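Local atomic coordinates of succinate-semialdehyde dehydrogenase (NAD(P)(+)) (Marinobacter aquaeolei, PDB entry 3RH9), a protein that probably oxidises succinate semialdehyde to succinate, with NAD+ or NADP+ as the electron acceptor. Residues D276-N281 against V291-I296; V302-G307 against V374-D379; Q308-R313 against P392-A397; V341-Q346 against E381-Q386; D347-G352 against K359-L364. All blocks are in the same frame, centred on the assembly; numbering follows the deposited sequence.

How the contacts relate
The five contacts illustrate how an alpha/beta domain changes its chemistry from its core outward. Contacts 1 and 3 are buried and meet where Leu278 packs on Leu310, joining helices 271-283 and 303-316 to one side of a mixed sheet through apolar side chains, with an amide added in contact 1. Contact 2 uses helix 303-316 again, but nearer the surface, and there a glutamine reaches the helix from strand 373-376. Contacts 4 and 5 share helix 335-350, which packs on the other face of that sheet. Contact 4 is partly buried and combines a histidine, thiols and a water, while contact 5, between a leucine, a glutamine and a proline, is smaller and also only partly buried.

Contact 1 of 5, residues D276-N281 against V291-I296; sequences DNLIAN and VCANRI
The carbonyl O of Val291 accepts a hydrogen bond from Tyr419 OH and lies beside the amide of Asn281, whose CG is 3.9 Å from it. This is the crossover connection of a beta-alpha-beta unit: helix 271-283 packs against the chain leading into strand 295-299. With CG anti to the backbone N (chi1 162°), the Asn281 amide leaves the helix and reaches the backbone of the approaching chain. Asn281 CG is also 3.8 Å from Ala293 N, so the amide end faces both an acceptor and a donor. A leucine here would probably leave the backbone at Val291 and Ala293 without the amide beside it, and with only a hydrocarbon branch next to these polar atoms. The Val291 side chain lies about 6 Å from that of Glu256, the predicted active-site residue. One turn earlier on the helix the chemistry becomes apolar. Leu278 divides its two methyls between two residues: CD2 meets Ala293 CB at 4.0 Å, while CD1 rests 3.8 Å from Ile296 CG1.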
# COMPACT_ATOMS: atom_id res chain seq x y z
N ASP A 276 -21.41 -8.56 -28.52
CA ASP A 276 -21.46 -7.11 -28.51
C ASP A 276 -20.45 -6.56 -27.52
O ASP A 276 -19.67 -5.66 -27.85
CB ASP A 276 -22.85 -6.61 -28.12
CG ASP A 276 -23.79 -6.50 -29.29
OD1 ASP A 276 -23.50 -7.14 -30.33
OD2 ASP A 276 -24.81 -5.79 -29.17
N ASN A 277 -20.48 -7.09 -26.31
CA ASN A 277 -19.58 -6.62 -25.27
C ASN A 277 -18.12 -6.87 -25.60
O ASN A 277 -17.25 -6.02 -25.36
CB ASN A 277 -19.95 -7.25 -23.94
CG ASN A 277 -20.99 -6.45 -23.20
OD1 ASN A 277 -20.68 -5.42 -22.59
ND2 ASN A 277 -22.24 -6.90 -23.25
N LEU A 278 -17.84 -8.05 -26.15
CA LEU A 278 -16.47 -8.44 -26.44
C LEU A 278 -15.86 -7.46 -27.42
O LEU A 278 -14.76 -6.94 -27.18
CB LEU A 278 -16.42 -9.85 -26.99
CG LEU A 278 -15.24 -10.71 -26.53
CD1 LEU A 278 -15.03 -11.87 -27.48
CD2 LEU A 278 -13.97 -9.88 -26.37
N ILE A 279 -16.57 -7.18 -28.51
CA ILE A 279 -16.07 -6.25 -29.53
C ILE A 279 -15.84 -4.84 -28.99
O ILE A 279 -14.91 -4.16 -29.42
CB ILE A 279 -17.00 -6.17 -30.75
CG1 ILE A 279 -17.13 -7.54 -31.41
CG2 ILE A 279 -16.46 -5.19 -31.74
CD1 ILE A 279 -15.93 -7.98 -32.18
N ALA A 280 -16.66 -4.40 -28.04
CA ALA A 280 -16.47 -3.06 -27.47
C ALA A 280 -15.29 -3.00 -26.49
O ALA A 280 -14.57 -2.00 -26.42
CB ALA A 280 -17.76 -2.57 -26.81
N ASN A 281 -15.09 -4.08 -25.75
CA ASN A 281 -14.03 -4.14 -24.77
C ASN A 281 -12.66 -4.33 -25.44
O ASN A 281 -11.70 -3.60 -25.16
CB ASN A 281 -14.33 -5.27 -23.78
CG ASN A 281 -13.12 -5.73 -22.98
OD1 ASN A 281 -13.10 -5.63 -21.75
ND2 ASN A 281 -12.11 -6.25 -23.66
N VAL A 291 -7.18 -3.51 -19.72
CA VAL A 291 -8.55 -3.88 -19.47
C VAL A 291 -9.12 -4.68 -20.64
O VAL A 291 -10.18 -5.29 -20.53
CB VAL A 291 -9.39 -2.62 -19.16
CG1 VAL A 291 -10.86 -2.90 -19.30
CG2 VAL A 291 -9.07 -2.16 -17.77
N CYS A 292 -8.40 -4.71 -21.74
CA CYS A 292 -8.83 -5.47 -22.91
C CYS A 292 -8.79 -6.97 -22.68
O CYS A 292 -7.83 -7.49 -22.11
CB CYS A 292 -8.00 -5.12 -24.13
SG CYS A 292 -8.44 -3.49 -24.72
N ALA A 293 -9.84 -7.67 -23.10
CA ALA A 293 -9.84 -9.12 -22.97
C ALA A 293 -8.55 -9.60 -23.62
O ALA A 293 -8.16 -9.09 -24.67
CB ALA A 293 -11.05 -9.72 -23.64
N ASN A 294 -7.87 -10.55 -22.98
CA ASN A 294 -6.67 -11.11 -23.57
C ASN A 294 -6.86 -12.59 -23.86
O ASN A 294 -6.34 -13.12 -24.85
CB ASN A 294 -5.45 -10.86 -22.68
CG ASN A 294 -4.15 -11.20 -23.37
OD1 ASN A 294 -3.45 -12.13 -22.99
ND2 ASN A 294 -3.84 -10.46 -24.41
N ARG A 295 -7.61 -13.26 -22.99
CA ARG A 295 -7.97 -14.66 -23.17
C ARG A 295 -9.49 -14.78 -23.19
O ARG A 295 -10.15 -14.40 -22.22
CB ARG A 295 -7.37 -15.50 -22.05
CG ARG A 295 -5.88 -15.69 -22.18
CD ARG A 295 -5.29 -16.27 -20.95
NE ARG A 295 -5.59 -15.44 -19.79
CZ ARG A 295 -5.66 -15.90 -18.55
NH1 ARG A 295 -5.46 -17.19 -18.33
NH2 ARG A 295 -5.95 -15.08 -17.53
N ILE A 296 -10.05 -15.26 -24.29
CA ILE A 296 -11.50 -15.43 -24.37
C ILE A 296 -11.84 -16.89 -24.17
O ILE A 296 -11.59 -17.72 -25.03
CB ILE A 296 -12.09 -14.92 -25.71
CG1 ILE A 296 -12.01 -13.40 -25.83
CG2 ILE A 296 -13.54 -15.32 -25.81
CD1 ILE A 296 -10.64 -12.89 -26.09

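Contact 2 of 5, residues V302-G307 against V374-D379; sequences VADAFG and VVQGVD
Gln376 reaches Ala303 because its CG is anti to the backbone N (chi1 -157°) and its next bond is extended as well (chi2 162°), so that the chain runs straight out from strand 373-376 to the first turn of helix 303-316. The contact is a worked example of a long polar side chain spanning the distance between a strand near the edge of a sheet and a helix packed on it. The nitrogen end of the amide does most of the touching. Gln376 NE2 lies 3.5 Å from the methyl CB of Ala303, and the same NE2 is 3.7 Å from Ala303 O, which already accepts the helical bond from Gly307 N. On the outer side the carboxylate of Asp304 comes no closer than 4.3 Å, from OD1 to NE2 of Gln376, too far for direct pairing. The oxygen end of the amide turns toward Gly307, with Gln376 OE1 4.7 Å from Gly307 CA, and the glycine has no side chain to meet it there. In the surrounding fold, Phe306 of this helix packs on Ala274, Ala275 and Leu278 of helix 271-283, and Ala303 touches Leu398 of strand 393-399. Strand 373-376 lies between strands 393-399 and 354-357, and the Gln376 side chain touches Val356 of the latter.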
# COMPACT_ATOMS: atom_id res chain seq x y z
N VAL A 302 -21.06 -23.61 -27.25
CA VAL A 302 -21.38 -22.35 -27.92
C VAL A 302 -20.19 -21.72 -28.64
O VAL A 302 -20.28 -20.62 -29.20
CB VAL A 302 -22.00 -21.34 -26.92
CG1 VAL A 302 -23.37 -21.85 -26.44
CG2 VAL A 302 -21.06 -21.13 -25.73
N ALA A 303 -19.07 -22.44 -28.66
CA ALA A 303 -17.85 -21.95 -29.30
C ALA A 303 -18.03 -21.58 -30.77
O ALA A 303 -17.67 -20.48 -31.18
CB ALA A 303 -16.71 -22.97 -29.13
N ASP A 304 -18.57 -22.52 -31.55
CA ASP A 304 -18.76 -22.32 -32.99
C ASP A 304 -19.68 -21.16 -33.30
O ASP A 304 -19.35 -20.29 -34.11
CB ASP A 304 -19.33 -23.59 -33.61
CG ASP A 304 -18.27 -24.62 -33.88
OD1 ASP A 304 -17.11 -24.19 -34.10
OD2 ASP A 304 -18.59 -25.84 -33.88
N ALA A 305 -20.85 -21.16 -32.67
CA ALA A 305 -21.79 -20.07 -32.84
C ALA A 305 -21.14 -18.77 -32.38
O ALA A 305 -21.34 -17.71 -32.98
CB ALA A 305 -23.05 -20.34 -32.05
N PHE A 306 -20.33 -18.84 -31.33
CA PHE A 306 -19.74 -17.63 -30.81
C PHE A 306 -18.71 -17.02 -31.77
O PHE A 306 -18.70 -15.81 -31.98
CB PHE A 306 -19.16 -17.81 -29.39
CG PHE A 306 -18.80 -16.51 -28.72
CD1 PHE A 306 -19.79 -15.58 -28.40
CD2 PHE A 306 -17.49 -16.20 -28.43
CE1 PHE A 306 -19.47 -14.38 -27.79
CE2 PHE A 306 -17.17 -15.00 -27.82
CZ PHE A 306 -18.16 -14.09 -27.50
N GLY A 307 -17.85 -17.86 -32.34
CA GLY A 307 -16.86 -17.38 -33.29
C GLY A 307 -17.51 -16.71 -34.48
O GLY A 307 -17.08 -15.65 -34.94
N VAL A 374 -9.25 -12.93 -35.35
CA VAL A 374 -9.87 -13.88 -34.43
C VAL A 374 -9.34 -15.30 -34.64
O VAL A 374 -9.55 -15.90 -35.69
CB VAL A 374 -11.40 -13.92 -34.64
CG1 VAL A 374 -11.97 -15.11 -33.92
CG2 VAL A 374 -12.05 -12.63 -34.17
N VAL A 375 -8.68 -15.85 -33.64
CA VAL A 375 -8.21 -17.22 -33.78
C VAL A 375 -8.91 -18.15 -32.81
O VAL A 375 -9.21 -17.78 -31.67
CB VAL A 375 -6.68 -17.35 -33.62
CG1 VAL A 375 -5.97 -16.58 -34.70
CG2 VAL A 375 -6.22 -16.91 -32.23
N GLN A 376 -9.16 -19.37 -33.26
CA GLN A 376 -9.78 -20.37 -32.42
C GLN A 376 -8.84 -21.55 -32.21
O GLN A 376 -7.97 -21.81 -33.03
CB GLN A 376 -11.11 -20.83 -33.01
CG GLN A 376 -12.04 -21.41 -31.96
CD GLN A 376 -13.50 -21.47 -32.39
OE1 GLN A 376 -13.88 -20.96 -33.45
NE2 GLN A 376 -14.33 -22.10 -31.55
N GLY A 377 -9.00 -22.24 -31.09
CA GLY A 377 -8.18 -23.40 -30.79
C GLY A 377 -6.96 -23.09 -29.94
O GLY A 377 -5.93 -23.75 -30.09
N VAL A 378 -7.07 -22.11 -29.06
CA VAL A 378 -5.93 -21.64 -28.30
C VAL A 378 -5.82 -22.29 -26.92
O VAL A 378 -6.82 -22.37 -26.21
CB VAL A 378 -6.02 -20.13 -28.10
CG1 VAL A 378 -5.10 -19.69 -26.96
CG2 VAL A 378 -5.68 -19.43 -29.39
N ASP A 379 -4.62 -22.73 -26.54
CA ASP A 379 -4.41 -23.33 -25.22
C ASP A 379 -3.27 -22.68 -24.45
O ASP A 379 -2.59 -21.81 -24.96
CB ASP A 379 -4.21 -24.85 -25.31
CG ASP A 379 -2.92 -25.24 -26.04
OD1 ASP A 379 -1.93 -25.58 -25.36
OD2 ASP A 379 -2.91 -25.22 -27.29

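Contact 3 of 5, residues Q308-R313 against P392-A397; sequences QKLAER and PLVPMA
This is a buried, wholly apolar helix-on-sheet contact, in which helix 303-316 lies on strand 393-399 within the mixed sheet of the domain. A single helix residue, Leu310, carries it. Leu310 CA is 9.2 Å from Val394 CA, so the backbones stand well apart and the side chains bridge the interval. From the strand come Val394 and Met396, two residues apart and therefore on the same face. Met396, modelled as selenomethionine, has CG anti to the carbonyl carbon (chi1 -58°) and is extended from there on, which carries its terminal methyl alongside the leucine. Met396 CE lies 3.4 Å from Leu310 CD1 and 3.9 Å from Leu310 CB, as the two side chains run past each other in opposite directions. Val394 takes the more distant place, with CG1 4.4 Å from Leu310 CD1. Leu278 of helix 271-283 packs against Leu310 and Val374 of strand 373-376 against Met396, extending the apolar layer in both directions. The charges on helix 303-316 are kept at its flank, where Lys309 and Arg313 form salt bridges to Glu272, and Arg313 a further one to Asp276. The chemistry implies that this contact rests on dispersion and the exclusion of water between apolar groups, with no polar pairing to fix its direction.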
# COMPACT_ATOMS: atom_id res chain seq x y z
N GLN A 308 -18.57 -17.34 -34.97
CA GLN A 308 -19.33 -16.82 -36.10
C GLN A 308 -19.77 -15.40 -35.80
O GLN A 308 -19.51 -14.48 -36.58
CB GLN A 308 -20.58 -17.68 -36.32
CG GLN A 308 -20.96 -17.87 -37.78
CD GLN A 308 -20.01 -18.84 -38.46
OE1 GLN A 308 -19.60 -19.84 -37.88
NE2 GLN A 308 -19.66 -18.53 -39.72
N LYS A 309 -20.44 -15.24 -34.66
CA LYS A 309 -20.91 -13.94 -34.23
C LYS A 309 -19.77 -12.92 -34.16
O LYS A 309 -19.94 -11.75 -34.54
CB LYS A 309 -21.63 -14.04 -32.88
CG LYS A 309 -23.04 -14.57 -32.97
CD LYS A 309 -23.53 -15.06 -31.61
CE LYS A 309 -25.01 -15.44 -31.66
NZ LYS A 309 -25.46 -15.86 -33.02
N LEU A 310 -18.61 -13.37 -33.70
CA LEU A 310 -17.47 -12.45 -33.57
C LEU A 310 -16.83 -12.10 -34.92
O LEU A 310 -16.44 -10.95 -35.14
CB LEU A 310 -16.42 -13.01 -32.61
CG LEU A 310 -16.80 -12.97 -31.14
CD1 LEU A 310 -15.66 -13.48 -30.30
CD2 LEU A 310 -17.18 -11.55 -30.72
N ALA A 311 -16.72 -13.09 -35.81
CA ALA A 311 -16.17 -12.88 -37.14
C ALA A 311 -17.11 -12.00 -37.95
O ALA A 311 -16.67 -11.16 -38.73
CB ALA A 311 -15.95 -14.20 -37.84
N GLU A 312 -18.40 -12.19 -37.74
CA GLU A 312 -19.43 -11.37 -38.36
C GLU A 312 -19.27 -9.87 -38.08
O GLU A 312 -19.45 -9.04 -38.96
CB GLU A 312 -20.81 -11.82 -37.88
CG GLU A 312 -21.94 -11.08 -38.53
CD GLU A 312 -23.28 -11.55 -38.02
OE1 GLU A 312 -23.70 -11.10 -36.92
OE2 GLU A 312 -23.92 -12.37 -38.72
N ARG A 313 -18.94 -9.53 -36.83
CA ARG A 313 -18.79 -8.14 -36.42
C ARG A 313 -17.43 -7.59 -36.78
O ARG A 313 -17.30 -6.43 -37.15
CB ARG A 313 -19.01 -8.01 -34.92
CG ARG A 313 -20.38 -8.43 -34.50
CD ARG A 313 -20.47 -8.68 -33.03
NE ARG A 313 -21.52 -9.66 -32.75
CZ ARG A 313 -22.80 -9.36 -32.62
NH1 ARG A 313 -23.21 -8.11 -32.74
NH2 ARG A 313 -23.68 -10.32 -32.36
N PRO A 392 -5.06 -5.92 -31.53
CA PRO A 392 -6.42 -6.27 -31.92
C PRO A 392 -6.57 -7.74 -32.22
O PRO A 392 -7.17 -8.09 -33.23
CB PRO A 392 -6.60 -5.49 -33.22
CG PRO A 392 -5.23 -5.42 -33.75
CD PRO A 392 -4.41 -5.10 -32.56
N LEU A 393 -6.06 -8.60 -31.34
CA LEU A 393 -6.13 -10.03 -31.53
C LEU A 393 -7.11 -10.65 -30.54
O LEU A 393 -7.11 -10.28 -29.37
CB LEU A 393 -4.75 -10.63 -31.31
CG LEU A 393 -4.61 -12.14 -31.40
CD1 LEU A 393 -5.22 -12.66 -32.71
CD2 LEU A 393 -3.13 -12.50 -31.29
N VAL A 394 -7.93 -11.58 -31.00
CA VAL A 394 -8.90 -12.21 -30.11
C VAL A 394 -8.70 -13.71 -30.07
O VAL A 394 -9.15 -14.42 -30.97
CB VAL A 394 -10.35 -11.94 -30.56
CG1 VAL A 394 -11.34 -12.66 -29.63
CG2 VAL A 394 -10.63 -10.44 -30.64
N PRO A 395 -8.02 -14.21 -29.03
CA PRO A 395 -7.71 -15.64 -28.96
C PRO A 395 -8.73 -16.46 -28.15
O PRO A 395 -9.00 -16.15 -26.99
CB PRO A 395 -6.32 -15.66 -28.29
CG PRO A 395 -5.88 -14.21 -28.23
CD PRO A 395 -7.16 -13.43 -28.14
N MSE A 396 -9.28 -17.49 -28.77
CA MSE A 396 -10.38 -18.23 -28.18
C MSE A 396 -9.96 -19.60 -27.65
O MSE A 396 -9.45 -20.44 -28.40
CB MSE A 396 -11.50 -18.40 -29.19
CG MSE A 396 -12.05 -17.10 -29.75
SE MSE A 396 -13.75 -17.47 -30.64
CE MSE A 396 -13.90 -15.94 -31.81
N ALA A 397 -10.17 -19.82 -26.35
CA ALA A 397 -9.83 -21.08 -25.71
C ALA A 397 -11.11 -21.74 -25.30
O ALA A 397 -12.05 -21.05 -24.92
CB ALA A 397 -8.98 -20.83 -24.49

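Contact 4 of 5, residues V341-Q346 against E381-Q386; sequences VKRHLQ and EMCCYQ
A CH-pi contact comes first: Cys383 CB lies over a face of the His344 ring, 4.1 Å from its centroid and 28° off the normal. Chi1 of -76°, CG anti to the carbonyl carbon, places the ring there, and Cys384 CB lies 3.7 Å from His344 CB. Charge and sulfur meet next, where Arg343 brings the edge of its guanidinium to Cys383, NH1 lying 3.7 Å from SG; its NH2 forms a salt bridge with Glu387. Last, a water donates to His344 O at 3.0 Å and accepts from Cys384 N, also at 3.0 Å, bridging the helices, while both ring nitrogens of His344 are held outside them, ND1 by Thr389 OG1 and NE2 by Glu387 OE1. Replacing His344 by a leucine would probably leave Thr389 OG1 and Glu387 OE1 without their ring partners and lose the flat surface under Cys383. The setting is an alpha/beta domain: helix 335-350 covers the sheet through Leu345, and the short helix 383-386 lies beside it ahead of strand 393-399.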
# COMPACT_ATOMS: atom_id res chain seq x y z
N VAL A 341 2.20 -8.30 -31.53
CA VAL A 341 0.90 -8.78 -31.98
C VAL A 341 1.11 -9.77 -33.12
O VAL A 341 0.45 -10.82 -33.17
CB VAL A 341 -0.08 -7.67 -32.39
CG1 VAL A 341 -1.44 -8.26 -32.67
CG2 VAL A 341 -0.20 -6.65 -31.29
N LYS A 342 2.06 -9.47 -34.00
CA LYS A 342 2.34 -10.36 -35.12
C LYS A 342 2.81 -11.71 -34.62
O LYS A 342 2.27 -12.75 -35.02
CB LYS A 342 3.38 -9.76 -36.06
CG LYS A 342 3.48 -10.52 -37.38
CD LYS A 342 4.00 -9.65 -38.50
CE LYS A 342 5.50 -9.50 -38.45
NZ LYS A 342 6.02 -9.16 -39.81
N ARG A 343 3.79 -11.69 -33.73
CA ARG A 343 4.41 -12.89 -33.20
C ARG A 343 3.44 -13.83 -32.46
O ARG A 343 3.58 -15.05 -32.54
CB ARG A 343 5.61 -12.51 -32.32
CG ARG A 343 6.15 -13.67 -31.55
CD ARG A 343 7.37 -13.33 -30.76
NE ARG A 343 7.12 -12.43 -29.63
CZ ARG A 343 6.53 -12.79 -28.49
NH1 ARG A 343 6.07 -14.02 -28.31
NH2 ARG A 343 6.38 -11.89 -27.51
N HIS A 344 2.48 -13.24 -31.74
CA HIS A 344 1.42 -14.01 -31.08
C HIS A 344 0.47 -14.58 -32.09
O HIS A 344 -0.13 -15.63 -31.85
CB HIS A 344 0.61 -13.14 -30.12
CG HIS A 344 1.31 -12.82 -28.84
ND1 HIS A 344 0.65 -12.38 -27.72
CD2 HIS A 344 2.62 -12.89 -28.51
CE1 HIS A 344 1.53 -12.19 -26.75
NE2 HIS A 344 2.73 -12.49 -27.20
N LEU A 345 0.28 -13.89 -33.20
CA LEU A 345 -0.56 -14.46 -34.23
C LEU A 345 0.15 -15.68 -34.86
O LEU A 345 -0.37 -16.78 -34.89
CB LEU A 345 -0.92 -13.42 -35.28
CG LEU A 345 -1.99 -13.89 -36.26
CD1 LEU A 345 -3.22 -14.36 -35.52
CD2 LEU A 345 -2.31 -12.78 -37.23
N GLN A 346 1.37 -15.47 -35.32
CA GLN A 346 2.17 -16.55 -35.85
C GLN A 346 2.22 -17.75 -34.90
O GLN A 346 2.08 -18.91 -35.32
CB GLN A 346 3.59 -16.05 -36.13
CG GLN A 346 4.33 -16.96 -37.08
CD GLN A 346 3.64 -17.07 -38.42
OE1 GLN A 346 3.56 -16.09 -39.19
NE2 GLN A 346 3.12 -18.25 -38.72
N GLU A 381 -0.41 -23.33 -23.97
CA GLU A 381 0.93 -23.48 -24.57
C GLU A 381 1.29 -22.31 -25.46
O GLU A 381 2.40 -22.20 -25.96
CB GLU A 381 1.04 -24.76 -25.42
CG GLU A 381 0.74 -26.10 -24.71
CD GLU A 381 1.43 -26.25 -23.36
OE1 GLU A 381 2.56 -25.73 -23.18
OE2 GLU A 381 0.82 -26.90 -22.46
N MSE A 382 0.32 -21.43 -25.67
CA MSE A 382 0.51 -20.38 -26.65
C MSE A 382 0.85 -19.04 -26.03
O MSE A 382 0.28 -18.65 -25.01
CB MSE A 382 -0.72 -20.30 -27.52
CG MSE A 382 -1.20 -21.68 -27.85
SE MSE A 382 -2.44 -21.71 -29.31
CE MSE A 382 -2.53 -23.65 -29.55
N CYS A 383 1.78 -18.35 -26.68
CA CYS A 383 2.28 -17.07 -26.21
C CYS A 383 1.19 -16.09 -25.81
O CYS A 383 1.28 -15.45 -24.76
CB CYS A 383 3.12 -16.43 -27.29
SG CYS A 383 4.59 -17.35 -27.53
N CYS A 384 0.19 -15.96 -26.68
CA CYS A 384 -0.84 -14.95 -26.49
C CYS A 384 -1.66 -15.30 -25.26
O CYS A 384 -2.37 -14.47 -24.72
CB CYS A 384 -1.71 -14.82 -27.73
SG CYS A 384 -2.71 -16.29 -28.13
N TYR A 385 -1.54 -16.55 -24.82
CA TYR A 385 -2.22 -17.01 -23.62
C TYR A 385 -1.35 -16.72 -22.42
O TYR A 385 -1.85 -16.45 -21.34
CB TYR A 385 -2.46 -18.52 -23.72
CG TYR A 385 -3.26 -19.12 -22.59
CD1 TYR A 385 -2.68 -19.39 -21.35
CD2 TYR A 385 -4.60 -19.46 -22.76
CE1 TYR A 385 -3.41 -19.96 -20.32
CE2 TYR A 385 -5.34 -20.03 -21.74
CZ TYR A 385 -4.75 -20.28 -20.52
OH TYR A 385 -5.49 -20.86 -19.49
N GLN A 386 -0.04 -16.78 -22.62
CA GLN A 386 0.89 -16.58 -21.52
C GLN A 386 1.23 -15.10 -21.31
O GLN A 386 1.49 -14.66 -20.19
CB GLN A 386 2.16 -17.38 -21.78
CG GLN A 386 1.95 -18.87 -21.78
CD GLN A 386 3.03 -19.59 -22.57
OE1 GLN A 386 3.06 -20.82 -22.62
NE2 GLN A 386 3.92 -18.82 -23.21
O HOH W 1 0.26 -17.28 -29.33

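Contact 5 of 5, residues D347-G352 against K359-L364; sequences DALDKG and KQPAEL
A polar amide, not another apolar side chain, makes the nearest approach to Leu349: its CD1 lies 3.3 Å from NE2 and 3.8 Å from CD of Gln360. The contact stands at the C-terminal end of helix 335-350, which closes in a Schellman motif. Gly352, with positive phi, is its C-prime residue; Gly352 N bonds to Leu349 O at 3.2 Å, and Ala353 N to Ala348 O. Leu349, in the last turn, points its side chain toward the loop between strands 354-357 and 373-376. From that loop Gln360 bends at its second torsion (chi2 -72°), which brings the amide back across the leucine at a slant, its nitrogen end closest to the methyl. The next residue, Pro361, begins a 3-10 turn, in which Glu363 N bonds to Gln360 O at 2.8 Å. Its ring also packs on Leu345 and Gln346 earlier in the helix, so the loop follows the helix for more than one turn. The proline meets Leu349 as well, with Pro361 CD 4.0 Å from Leu349 CD1.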
# COMPACT_ATOMS: atom_id res chain seq x y z
N ASP A 347 2.46 -17.48 -33.62
CA ASP A 347 2.68 -18.55 -32.66
C ASP A 347 1.42 -19.38 -32.52
O ASP A 347 1.49 -20.61 -32.46
CB ASP A 347 3.05 -17.97 -31.30
CG ASP A 347 3.17 -19.04 -30.23
OD1 ASP A 347 4.15 -19.81 -30.25
OD2 ASP A 347 2.28 -19.08 -29.36
N ALA A 348 0.28 -18.72 -32.49
CA ALA A 348 -0.99 -19.40 -32.38
C ALA A 348 -1.23 -20.35 -33.56
O ALA A 348 -1.66 -21.49 -33.38
CB ALA A 348 -2.12 -18.40 -32.27
N LEU A 349 -0.98 -19.86 -34.77
CA LEU A 349 -1.22 -20.65 -35.96
C LEU A 349 -0.17 -21.75 -36.10
O LEU A 349 -0.50 -22.85 -36.56
CB LEU A 349 -1.26 -19.77 -37.21
CG LEU A 349 -2.38 -18.73 -37.28
CD1 LEU A 349 -2.17 -17.84 -38.48
CD2 LEU A 349 -3.73 -19.38 -37.36
N ASP A 350 1.07 -21.46 -35.70
CA ASP A 350 2.11 -22.48 -35.76
C ASP A 350 1.75 -23.65 -34.87
O ASP A 350 2.15 -24.78 -35.14
CB ASP A 350 3.47 -21.94 -35.35
CG ASP A 350 4.05 -20.96 -36.37
OD1 ASP A 350 3.47 -20.84 -37.48
OD2 ASP A 350 5.09 -20.32 -36.04
N LYS A 351 0.97 -23.40 -33.82
CA LYS A 351 0.63 -24.45 -32.88
C LYS A 351 -0.78 -25.02 -33.05
O LYS A 351 -1.25 -25.79 -32.22
CB LYS A 351 0.81 -23.96 -31.45
CG LYS A 351 2.22 -23.61 -31.05
CD LYS A 351 2.15 -22.98 -29.67
CE LYS A 351 3.39 -22.17 -29.33
NZ LYS A 351 4.40 -22.93 -28.56
N GLY A 352 -1.47 -24.63 -34.12
CA GLY A 352 -2.74 -25.24 -34.44
C GLY A 352 -3.98 -24.36 -34.46
O GLY A 352 -5.02 -24.76 -34.95
N LYS A 359 -6.13 -11.58 -41.21
CA LYS A 359 -5.14 -11.98 -42.20
C LYS A 359 -4.02 -12.86 -41.61
O LYS A 359 -3.69 -12.75 -40.42
CB LYS A 359 -4.49 -10.74 -42.83
CG LYS A 359 -5.41 -9.76 -43.56
CD LYS A 359 -4.56 -8.62 -44.12
CE LYS A 359 -5.33 -7.32 -44.32
NZ LYS A 359 -5.89 -7.14 -45.70
N GLN A 360 -3.45 -13.72 -42.45
CA GLN A 360 -2.20 -14.43 -42.16
C GLN A 360 -1.06 -13.41 -41.96
O GLN A 360 -0.97 -12.42 -42.68
CB GLN A 360 -1.86 -15.35 -43.34
CG GLN A 360 -2.38 -16.77 -43.23
CD GLN A 360 -1.60 -17.55 -42.18
OE1 GLN A 360 -0.46 -17.20 -41.85
NE2 GLN A 360 -2.21 -18.61 -41.65
N PRO A 361 -0.17 -13.66 -40.98
CA PRO A 361 0.87 -12.67 -40.63
C PRO A 361 1.74 -12.21 -41.80
O PRO A 361 2.20 -11.07 -41.79
CB PRO A 361 1.71 -13.41 -39.60
CG PRO A 361 0.75 -14.38 -38.97
CD PRO A 361 -0.16 -14.82 -40.08
N ALA A 362 1.98 -13.06 -42.79
CA ALA A 362 2.82 -12.67 -43.90
C ALA A 362 2.14 -11.64 -44.80
O ALA A 362 2.81 -10.95 -45.57
CB ALA A 362 3.26 -13.87 -44.70
N GLU A 363 0.82 -11.53 -44.70
CA GLU A 363 0.05 -10.58 -45.51
C GLU A 363 -0.05 -9.20 -44.85
O GLU A 363 -0.57 -8.25 -45.43
CB GLU A 363 -1.36 -11.13 -45.79
CG GLU A 363 -1.40 -12.41 -46.64
CD GLU A 363 -2.79 -13.05 -46.70
OE1 GLU A 363 -3.76 -12.38 -46.27
OE2 GLU A 363 -2.91 -14.21 -47.17
N LEU A 364 0.44 -9.10 -43.63
CA LEU A 364 0.31 -7.87 -42.86
C LEU A 364 1.08 -6.71 -43.49
O LEU A 364 2.27 -6.84 -43.83
CB LEU A 364 0.77 -8.09 -41.42
CG LEU A 364 -0.32 -8.46 -40.41
CD1 LEU A 364 -1.56 -9.02 -41.07
CD2 LEU A 364 0.25 -9.44 -39.41